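Local coordinates for protein BAG family molecular chaperone regulator 2 (PDB 4HWD) that probably serves as a co-chaperone that binds the ATPase domain of HSP70/HSC70 through its BAG domain and regulates programmed cell death and stress responses, at residues Glu17-Gln22 against Met45-Asn50; Thr28-Gly33 against Asp83-Lys88. All blocks are in the same frame, centred on the assembly; numbering follows the deposited sequence.

Contact 1. Residues Glu17-Gln22 against Met45-Asn50; sequences ERLAGQ and MEMLMN
Leu-19 and Met-47 both set CG opposite the carbonyl carbon (chi1 -74° in each), which sends the Leu-19 isobutyl group across the gap and starts the Met-47 chain toward it. Branch CD2 of Leu-19 lands against the first methylene of that chain, with Leu-19 CD2 3.6 Å from Met-47 CB. The two side chains pass each other at a slant; the extended part of Met-47 ends with its SD 4.2 Å from Leu-19 CD2, and the turn at chi3 (-125°) then swings the terminal methyl CE away. The second branch of Leu-19 lies over backbone, its CD1 4.1 Å from Met-47 O. From the next residue, Leu-48 CD2 reaches back to the root of the leucine, 3.9 Å from Leu-19 CB. Leu-19 is therefore touched at its base and at both branch ends, where helix 2-31 packs on helix 38-57 in the three-helix bundle of the BAG domain. Leu-44 and Gln-51 extend that packing around Leu-19, while Leu-48 also meets Leu-82 of helix 63-89. Leu-19 and Leu-48 are buried; Met-47 lies at the exposed edge. The closest contacts are carbon to carbon, so burial of apolar surface probably holds the segments here, without directed polar bonds.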
ATOM      1  N   GLU A  17      -0.420  -6.343  -1.320  1.00 26.02           N
ATOM      2  CA  GLU A  17      -1.432  -6.739  -2.298  1.00 23.58           C
ATOM      3  C   GLU A  17      -2.767  -7.027  -1.634  1.00 22.94           C
ATOM      4  O   GLU A  17      -3.825  -6.953  -2.271  1.00 25.56           O
ATOM      5  CB  GLU A  17      -0.975  -7.934  -3.145  1.00 24.86           C
ATOM      6  CG  GLU A  17      -0.607  -9.197  -2.409  1.00 35.12           C
ATOM      7  CD  GLU A  17      -0.036 -10.244  -3.357  1.00 47.99           C
ATOM      8  OE1 GLU A  17       0.801  -9.870  -4.208  1.00 49.90           O
ATOM      9  OE2 GLU A  17      -0.413 -11.433  -3.253  1.00 40.95           O
ATOM     10  N   ARG A  18      -2.726  -7.351  -0.345  1.00 14.57           N
ATOM     11  CA  ARG A  18      -3.958  -7.585   0.388  1.00 14.33           C
ATOM     12  C   ARG A  18      -4.571  -6.200   0.616  1.00 12.16           C
ATOM     13  O   ARG A  18      -5.779  -6.038   0.586  1.00 13.27           O
ATOM     14  CB  ARG A  18      -3.667  -8.279   1.718  1.00 17.73           C
ATOM     15  CG  ARG A  18      -2.987  -9.635   1.577  1.00 26.31           C
ATOM     16  CD  ARG A  18      -2.782 -10.296   2.933  1.00 26.14           C
ATOM     17  NE  ARG A  18      -4.052 -10.553   3.594  1.00 34.91           N
ATOM     18  CZ  ARG A  18      -4.984 -11.375   3.125  1.00 56.50           C
ATOM     19  NH1 ARG A  18      -4.780 -12.028   1.989  1.00 48.39           N
ATOM     20  NH2 ARG A  18      -6.129 -11.539   3.781  1.00 51.99           N
ATOM     21  N   LEU A  19      -3.722  -5.199   0.834  1.00  6.20           N
ATOM     22  CA  LEU A  19      -4.186  -3.826   1.039  1.00  7.97           C
ATOM     23  C   LEU A  19      -4.785  -3.263  -0.255  1.00  6.61           C
ATOM     24  O   LEU A  19      -5.782  -2.538  -0.221  1.00  6.47           O
ATOM     25  CB  LEU A  19      -3.027  -2.938   1.515  1.00  6.72           C
ATOM     26  CG  LEU A  19      -2.617  -3.156   2.979  1.00  6.70           C
ATOM     27  CD1 LEU A  19      -1.225  -2.615   3.242  1.00  8.34           C
ATOM     28  CD2 LEU A  19      -3.662  -2.483   3.886  1.00  6.83           C
ATOM     29  N   ALA A  20      -4.173  -3.610  -1.387  1.00 10.70           N
ATOM     30  CA  ALA A  20      -4.639  -3.171  -2.703  1.00 13.99           C
ATOM     31  C   ALA A  20      -5.989  -3.796  -2.995  1.00 11.09           C
ATOM     32  O   ALA A  20      -6.786  -3.258  -3.762  1.00 10.19           O
ATOM     33  CB  ALA A  20      -3.644  -3.584  -3.781  1.00 11.08           C
ATOM     34  N   GLY A  21      -6.234  -4.949  -2.387  1.00  9.50           N
ATOM     35  CA  GLY A  21      -7.493  -5.633  -2.585  1.00  6.51           C
ATOM     36  C   GLY A  21      -8.586  -4.851  -1.890  1.00 10.13           C
ATOM     37  O   GLY A  21      -9.684  -4.707  -2.424  1.00 12.75           O
ATOM     38  N   GLN A  22      -8.293  -4.343  -0.694  1.00  8.88           N
ATOM     39  CA  GLN A  22      -9.287  -3.567   0.033  1.00 11.05           C
ATOM     40  C   GLN A  22      -9.516  -2.231  -0.672  1.00  8.82           C
ATOM     41  O   GLN A  22     -10.641  -1.742  -0.728  1.00 11.54           O
ATOM     42  CB  GLN A  22      -8.850  -3.330   1.477  1.00 10.77           C
ATOM     43  CG  GLN A  22      -9.909  -2.647   2.310  1.00 16.10           C
ATOM     44  CD  GLN A  22     -11.222  -3.401   2.286  1.00 21.18           C
ATOM     45  OE1 GLN A  22     -11.271  -4.583   2.611  1.00 19.74           O
ATOM     46  NE2 GLN A  22     -12.291  -2.721   1.897  1.00 18.92           N
ATOM     47  N   MET A  45      -5.381   4.278   4.908  1.00  8.29           N
ATOM     48  CA  MET A  45      -4.262   5.166   4.637  1.00  8.62           C
ATOM     49  C   MET A  45      -3.096   4.895   5.581  1.00  7.70           C
ATOM     50  O   MET A  45      -1.952   4.847   5.156  1.00  7.27           O
ATOM     51  CB  MET A  45      -4.688   6.632   4.761  1.00 10.23           C
ATOM     52  CG  MET A  45      -3.555   7.615   4.469  1.00  6.93           C
ATOM     53  SD  MET A  45      -3.007   7.489   2.770  1.00 18.93           S
ATOM     54  CE  MET A  45      -4.218   8.611   1.941  1.00 12.96           C
ATOM     55  N   GLU A  46      -3.389   4.724   6.865  1.00  9.18           N
ATOM     56  CA  GLU A  46      -2.352   4.451   7.855  1.00 10.55           C
ATOM     57  C   GLU A  46      -1.698   3.082   7.615  1.00  9.38           C
ATOM     58  O   GLU A  46      -0.498   2.910   7.843  1.00 11.88           O
ATOM     59  CB  GLU A  46      -2.947   4.507   9.271  1.00 12.54           C
ATOM     60  CG  GLU A  46      -1.949   4.245  10.416  1.00 12.46           C
ATOM     61  CD  GLU A  46      -1.720   2.768  10.698  1.00 18.81           C
ATOM     62  OE1 GLU A  46      -2.615   1.944  10.389  1.00 18.40           O
ATOM     63  OE2 GLU A  46      -0.655   2.431  11.254  1.00 19.57           O
ATOM     64  N   MET A  47      -2.480   2.111   7.161  1.00  7.79           N
ATOM     65  CA  MET A  47      -1.920   0.789   6.902  1.00 11.62           C
ATOM     66  C   MET A  47      -0.945   0.839   5.729  1.00 11.97           C
ATOM     67  O   MET A  47       0.145   0.269   5.800  1.00 10.23           O
ATOM     68  CB  MET A  47      -3.039  -0.225   6.646  1.00 11.25           C
ATOM     69  CG  MET A  47      -3.793  -0.616   7.920  1.00 12.43           C
ATOM     70  SD  MET A  47      -5.218  -1.689   7.672  1.00 22.52           S
ATOM     71  CE  MET A  47      -6.505  -0.758   8.471  1.00 15.55           C
ATOM     72  N   LEU A  48      -1.316   1.547   4.663  1.00 11.38           N
ATOM     73  CA  LEU A  48      -0.438   1.669   3.497  1.00  9.78           C
ATOM     74  C   LEU A  48       0.857   2.360   3.910  1.00 10.79           C
ATOM     75  O   LEU A  48       1.953   1.894   3.584  1.00  9.14           O
ATOM     76  CB  LEU A  48      -1.115   2.479   2.379  1.00  8.94           C
ATOM     77  CG  LEU A  48      -2.362   1.898   1.699  1.00  9.43           C
ATOM     78  CD1 LEU A  48      -3.084   2.982   0.905  1.00  7.90           C
ATOM     79  CD2 LEU A  48      -1.952   0.750   0.797  1.00 11.13           C
ATOM     80  N   MET A  49       0.729   3.471   4.630  1.00 10.60           N
ATOM     81  CA  MET A  49       1.894   4.227   5.081  1.00 10.50           C
ATOM     82  C   MET A  49       2.726   3.399   6.050  1.00  8.70           C
ATOM     83  O   MET A  49       3.956   3.454   6.035  1.00  9.55           O
ATOM     84  CB  MET A  49       1.458   5.540   5.752  1.00 14.58           C
ATOM     85  CG  MET A  49       0.803   6.556   4.812  1.00 14.18           C
ATOM     86  SD  MET A  49       1.905   7.102   3.475  1.00 19.61           S
ATOM     87  CE  MET A  49       3.106   8.137   4.381  1.00 28.20           C
ATOM     88  N   ASN A  50       2.058   2.625   6.893  1.00 14.51           N
ATOM     89  CA  ASN A  50       2.776   1.779   7.842  1.00 12.95           C
ATOM     90  C   ASN A  50       3.672   0.781   7.106  1.00 15.78           C
ATOM     91  O   ASN A  50       4.779   0.492   7.552  1.00 15.37           O
ATOM     92  CB  ASN A  50       1.807   1.007   8.723  1.00 15.17           C
ATOM     93  CG  ASN A  50       2.527   0.168   9.755  1.00 21.11           C
ATOM     94  OD1 ASN A  50       2.458   0.438  10.952  1.00 20.51           O
ATOM     95  ND2 ASN A  50       3.236  -0.853   9.292  1.00 16.07           N
TER

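Contact 2. Residues Thr28-Gly33 against Asp83-Lys88; sequences TVIGKG and DLLKIK
Ile-30 reaches helix 63-89 with the end of its longer branch: its CD1 lies 3.9 Å from Leu-85 O and 4.2 Å from Leu-85 CB, so the methyl rests on the base of the leucine and the adjoining backbone. An extended CG1 arm (chi2 177°) carries CD1 that far across the gap. The shorter branch faces Lys-88, whose NZ is 4.2 Å from Ile-30 CG2. The same ammonium group lies 3.7 Å from Ile-30 O, too long for a hydrogen bond, and 4.2 Å from Gly-31 CA. Lys-88 gets there on a chain that stays extended up to CE and bends only at chi4 (-62°), bringing the amine over the last turn of helix 2-31. The carbonyl groups at that C-terminal end would probably draw a positive charge, though the link is loose and lies at the solvent-exposed margin. In the three-helix bundle of the BAG domain, this contact joins the C-terminal end of helix 2-31 to the last turns of helix 63-89. Beyond the touching atoms, Leu-85 also packs on Leu-23, Phe-26 and Asp-27 one or two turns back along helix 2-31, and Val-36, in the loop after helix 2-31, touches Ile-30 and Val-29. The helix ends at Gly-31, and Lys-32 is the first residue to leave helical angles. Gly-33 follows with a positive phi of 82°, and its N donates a 3.3 Å hydrogen bond to Ile-30 O, the carbonyl oxygen facing Lys-88.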
ATOM      1  N   THR A  28     -14.342   0.387  -6.264  1.00 18.35           N
ATOM      2  CA  THR A  28     -15.553  -0.014  -6.976  1.00 15.07           C
ATOM      3  C   THR A  28     -16.815   0.516  -6.293  1.00 16.78           C
ATOM      4  O   THR A  28     -17.719   1.022  -6.959  1.00 17.51           O
ATOM      5  CB  THR A  28     -15.646  -1.553  -7.130  1.00 18.57           C
ATOM      6  OG1 THR A  28     -15.708  -2.170  -5.841  1.00 31.78           O
ATOM      7  CG2 THR A  28     -14.437  -2.082  -7.883  1.00 19.66           C
ATOM      8  N   VAL A  29     -16.875   0.414  -4.968  1.00  7.57           N
ATOM      9  CA  VAL A  29     -18.026   0.917  -4.226  1.00  9.79           C
ATOM     10  C   VAL A  29     -18.238   2.399  -4.486  1.00 13.13           C
ATOM     11  O   VAL A  29     -19.329   2.824  -4.845  1.00 16.71           O
ATOM     12  CB  VAL A  29     -17.864   0.728  -2.700  1.00 13.02           C
ATOM     13  CG1 VAL A  29     -18.919   1.551  -1.956  1.00 12.03           C
ATOM     14  CG2 VAL A  29     -18.007  -0.744  -2.342  1.00 10.00           C
ATOM     15  N   ILE A  30     -17.189   3.189  -4.290  1.00 16.19           N
ATOM     16  CA  ILE A  30     -17.274   4.625  -4.504  1.00 15.27           C
ATOM     17  C   ILE A  30     -17.496   4.951  -5.985  1.00 22.16           C
ATOM     18  O   ILE A  30     -18.228   5.878  -6.321  1.00 24.26           O
ATOM     19  CB  ILE A  30     -15.987   5.330  -3.981  1.00 18.21           C
ATOM     20  CG1 ILE A  30     -15.916   5.210  -2.453  1.00 15.24           C
ATOM     21  CG2 ILE A  30     -15.982   6.799  -4.384  1.00 19.01           C
ATOM     22  CD1 ILE A  30     -14.658   5.813  -1.837  1.00 16.02           C
ATOM     23  N   GLY A  31     -16.874   4.172  -6.863  1.00 17.09           N
ATOM     24  CA  GLY A  31     -17.013   4.395  -8.293  1.00 10.84           C
ATOM     25  C   GLY A  31     -18.419   4.152  -8.817  1.00 16.60           C
ATOM     26  O   GLY A  31     -18.817   4.728  -9.829  1.00 12.78           O
ATOM     27  N   LYS A  32     -19.178   3.304  -8.130  1.00 23.57           N
ATOM     28  CA  LYS A  32     -20.534   2.995  -8.552  1.00 20.30           C
ATOM     29  C   LYS A  32     -21.604   3.767  -7.782  1.00 23.81           C
ATOM     30  O   LYS A  32     -22.732   3.300  -7.642  1.00 27.24           O
ATOM     31  CB  LYS A  32     -20.785   1.490  -8.438  1.00 19.09           C
ATOM     32  CG  LYS A  32     -20.095   0.670  -9.522  1.00 22.21           C
ATOM     33  CD  LYS A  32     -20.748   0.891 -10.885  1.00 25.59           C
ATOM     34  CE  LYS A  32     -20.006   0.165 -12.003  1.00 30.11           C
ATOM     35  NZ  LYS A  32     -18.661   0.744 -12.292  1.00 29.20           N
ATOM     36  N   GLY A  33     -21.243   4.947  -7.284  1.00 33.67           N
ATOM     37  CA  GLY A  33     -22.194   5.770  -6.553  1.00 31.13           C
ATOM     38  C   GLY A  33     -22.406   5.439  -5.084  1.00 35.44           C
ATOM     39  O   GLY A  33     -23.007   6.226  -4.352  1.00 39.50           O
ATOM     40  N   ASP A  83      -5.942   9.036  -2.040  1.00  6.83           N
ATOM     41  CA  ASP A  83      -6.142  10.474  -1.809  1.00 10.89           C
ATOM     42  C   ASP A  83      -7.317  10.952  -2.661  1.00  9.77           C
ATOM     43  O   ASP A  83      -8.110  11.797  -2.236  1.00 10.06           O
ATOM     44  CB  ASP A  83      -4.908  11.292  -2.203  1.00  8.56           C
ATOM     45  CG  ASP A  83      -3.734  11.081  -1.271  1.00 12.04           C
ATOM     46  OD1 ASP A  83      -3.952  10.918  -0.052  1.00 17.15           O
ATOM     47  OD2 ASP A  83      -2.587  11.100  -1.766  1.00 10.90           O
ATOM     48  N   LEU A  84      -7.410  10.423  -3.877  1.00  7.91           N
ATOM     49  CA  LEU A  84      -8.492  10.797  -4.779  1.00  8.49           C
ATOM     50  C   LEU A  84      -9.816  10.162  -4.364  1.00 11.42           C
ATOM     51  O   LEU A  84     -10.881  10.733  -4.606  1.00 12.41           O
ATOM     52  CB  LEU A  84      -8.126  10.430  -6.219  1.00  6.62           C
ATOM     53  CG  LEU A  84      -7.221  11.464  -6.915  1.00 12.67           C
ATOM     54  CD1 LEU A  84      -6.005  11.758  -6.048  1.00 15.28           C
ATOM     55  CD2 LEU A  84      -6.785  10.958  -8.292  1.00 11.04           C
ATOM     56  N   LEU A  85      -9.762   8.984  -3.743  1.00 10.81           N
ATOM     57  CA  LEU A  85     -10.994   8.345  -3.279  1.00 11.03           C
ATOM     58  C   LEU A  85     -11.574   9.142  -2.112  1.00 10.52           C
ATOM     59  O   LEU A  85     -12.790   9.261  -1.980  1.00 11.10           O
ATOM     60  CB  LEU A  85     -10.751   6.890  -2.831  1.00  7.91           C
ATOM     61  CG  LEU A  85     -10.569   5.812  -3.911  1.00  8.83           C
ATOM     62  CD1 LEU A  85     -10.716   4.424  -3.291  1.00  7.61           C
ATOM     63  CD2 LEU A  85     -11.616   6.002  -4.995  1.00  6.33           C
ATOM     64  N   LYS A  86     -10.701   9.677  -1.264  1.00 13.80           N
ATOM     65  CA  LYS A  86     -11.137  10.467  -0.111  1.00 17.97           C
ATOM     66  C   LYS A  86     -11.861  11.714  -0.583  1.00 20.03           C
ATOM     67  O   LYS A  86     -12.893  12.091  -0.037  1.00 24.66           O
ATOM     68  CB  LYS A  86      -9.938  10.879   0.752  1.00 18.26           C
ATOM     69  CG  LYS A  86      -9.313   9.746   1.543  1.00 19.76           C
ATOM     70  CD  LYS A  86      -8.103  10.205   2.337  1.00 22.39           C
ATOM     71  CE  LYS A  86      -8.469  11.260   3.368  1.00 31.46           C
ATOM     72  NZ  LYS A  86      -7.274  11.708   4.153  1.00 27.29           N
ATOM     73  N   ILE A  87     -11.306  12.354  -1.604  1.00 15.87           N
ATOM     74  CA  ILE A  87     -11.887  13.564  -2.160  1.00 21.55           C
ATOM     75  C   ILE A  87     -13.238  13.241  -2.790  1.00 25.57           C
ATOM     76  O   ILE A  87     -14.240  13.913  -2.526  1.00 20.92           O
ATOM     77  CB  ILE A  87     -10.928  14.185  -3.219  1.00 13.39           C
ATOM     78  CG1 ILE A  87      -9.757  14.867  -2.502  1.00 14.67           C
ATOM     79  CG2 ILE A  87     -11.678  15.164  -4.116  1.00 14.26           C
ATOM     80  CD1 ILE A  87      -8.646  15.336  -3.418  1.00  7.94           C
ATOM     81  N   LYS A  88     -13.252  12.190  -3.603  1.00 26.76           N
ATOM     82  CA  LYS A  88     -14.443  11.742  -4.313  1.00 26.52           C
ATOM     83  C   LYS A  88     -15.551  11.237  -3.382  1.00 28.42           C
ATOM     84  O   LYS A  88     -16.737  11.342  -3.702  1.00 25.92           O
ATOM     85  CB  LYS A  88     -14.036  10.646  -5.294  1.00 26.04           C
ATOM     86  CG  LYS A  88     -14.954  10.461  -6.474  1.00 39.97           C
ATOM     87  CD  LYS A  88     -14.264   9.610  -7.533  1.00 42.15           C
ATOM     88  CE  LYS A  88     -15.192   9.292  -8.689  1.00 54.35           C
ATOM     89  NZ  LYS A  88     -16.368   8.505  -8.237  1.00 28.83           N
TER

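How the contacts relate
Both contacts draw on helix 2-31, but contact 1 pairs its middle with helix 38-57 and contact 2 pairs its C-terminal end with helix 63-89. Contact 1 is buried, about 4 Å from the centre of the chain, centre to centre; contact 2, at about 17 Å, is only partly buried, its Gly-31 and Lys-88 being exposed. Their chemistry matches: an apolar core edged by a methionine in the first, an aliphatic pair edged by a lysine amine beside a helix end in the second. Their segments alternate along the sequence, and their centres are about 16 Å apart. Met-45 and Lys-86 connect them directly, with Met-45 CE 4.2 Å from Lys-86 CD, where helix 38-57 meets helix 63-89.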